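Local coordinates for odorant binding protein, antennal (Anopheles gambiae, PDB 3R1P) that probably binds and carries small hydrophobic odorants in the mosquito antenna, at residues K47-I50 with H51-D55. Numbering follows the deposited sequence.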
# COMPACT_ATOMS: atom_id res chain seq x y z
N LYS A 47 7.26 -3.13 -2.57
CA LYS A 47 7.15 -2.55 -1.21
C LYS A 47 7.20 -1.03 -1.32
O LYS A 47 6.48 -0.35 -0.60
CB LYS A 47 8.26 -3.06 -0.29
CG LYS A 47 8.14 -4.55 0.03
CD LYS A 47 9.23 -4.98 0.97
CE LYS A 47 9.07 -6.42 1.38
NZ LYS A 47 10.06 -6.80 2.42
N CYS A 48 8.03 -0.50 -2.27
CA CYS A 48 8.12 0.93 -2.55
C CYS A 48 6.87 1.46 -3.24
O CYS A 48 6.49 2.61 -2.98
CB CYS A 48 9.40 1.28 -3.31
SG CYS A 48 10.92 1.03 -2.37
N TYR A 49 6.19 0.61 -4.06
CA TYR A 49 4.93 0.96 -4.72
C TYR A 49 3.87 1.29 -3.64
O TYR A 49 3.13 2.26 -3.77
CB TYR A 49 4.46 -0.20 -5.64
CG TYR A 49 3.02 -0.10 -6.10
CD1 TYR A 49 2.69 0.56 -7.28
CD2 TYR A 49 1.98 -0.67 -5.36
CE1 TYR A 49 1.36 0.67 -7.70
CE2 TYR A 49 0.66 -0.58 -5.78
CZ TYR A 49 0.35 0.10 -6.95
OH TYR A 49 -0.97 0.20 -7.34
N ILE A 50 3.83 0.47 -2.57
CA ILE A 50 2.92 0.65 -1.43
C ILE A 50 3.21 1.98 -0.73
O ILE A 50 2.26 2.73 -0.45
CB ILE A 50 2.95 -0.55 -0.46
CG1 ILE A 50 2.67 -1.89 -1.20
CG2 ILE A 50 1.97 -0.32 0.70
CD1 ILE A 50 2.94 -3.19 -0.37
N HIS A 51 4.51 2.28 -0.46
CA HIS A 51 4.91 3.56 0.16
C HIS A 51 4.42 4.71 -0.71
O HIS A 51 3.83 5.66 -0.19
CB HIS A 51 6.43 3.69 0.40
CG HIS A 51 6.82 5.09 0.75
ND1 HIS A 51 7.41 5.93 -0.19
CD2 HIS A 51 6.54 5.81 1.86
CE1 HIS A 51 7.54 7.10 0.42
NE2 HIS A 51 7.04 7.08 1.65
N CYS A 52 4.62 4.59 -2.05
CA CYS A 52 4.16 5.59 -3.00
C CYS A 52 2.66 5.87 -2.87
O CYS A 52 2.27 7.04 -2.87
CB CYS A 52 4.55 5.21 -4.42
SG CYS A 52 3.96 6.37 -5.67
N LEU A 53 1.81 4.82 -2.74
CA LEU A 53 0.35 4.95 -2.57
C LEU A 53 -0.01 5.75 -1.31
O LEU A 53 -0.93 6.56 -1.35
CB LEU A 53 -0.32 3.57 -2.47
CG LEU A 53 -0.42 2.69 -3.70
CD1 LEU A 53 -1.16 1.39 -3.36
CD2 LEU A 53 -1.14 3.39 -4.83
N PHE A 54 0.69 5.49 -0.20
CA PHE A 54 0.47 6.19 1.06
C PHE A 54 0.91 7.66 0.97
O PHE A 54 0.20 8.54 1.44
CB PHE A 54 1.14 5.47 2.23
CG PHE A 54 0.54 4.13 2.59
CD1 PHE A 54 1.33 3.09 3.05
CD2 PHE A 54 -0.84 3.92 2.49
CE1 PHE A 54 0.77 1.88 3.43
CE2 PHE A 54 -1.40 2.70 2.85
CZ PHE A 54 -0.59 1.68 3.31
N ASP A 55 2.06 7.89 0.34
CA ASP A 55 2.60 9.24 0.12
C ASP A 55 1.64 10.09 -0.75
O ASP A 55 1.38 11.23 -0.40
CB ASP A 55 4.00 9.16 -0.50
CG ASP A 55 4.62 10.52 -0.75
OD1 ASP A 55 4.67 10.95 -1.92
OD2 ASP A 55 5.01 11.19 0.24
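Helix 44-56 of the insect odorant-binding fold brings Tyr-49 against Leu-53 and Ile-50 against Phe-54, two i to i+4 pairs on its buried side. Tyr-49 has CG anti to the backbone N (chi1 166°), which carries the ring forward along the helix, and its CE2 lies 3.6 Å from Leu-53 CD1. The two side chains meet at a slant, and the methyls of Leu-53 extend along that part of the ring to the phenol oxygen, which is hydrogen-bonded to His-18 of helix 11-25. Leu-53 also touches the bound palmitic acid and so lines the ligand pocket, with Tyr-49 packed against it. Ile-50 and Phe-54 run alongside each other in the same direction; the CG2 methyl of Ile-50 does the touching, 3.7 Å from Phe-54 CE1, and both residues pack on Val-107 of helix 99-110.

A disulfide-braced, all-helical framework is the hallmark of this family, and here Cys-48 is joined to Cys-100 and Cys-52 to Cys-21, tying one helix to two others. Cys-52 N donates a backbone hydrogen bond to Cys-48 O (2.9 Å), and one residue further on Leu-53 N does the same to Tyr-49 O (3.1 Å).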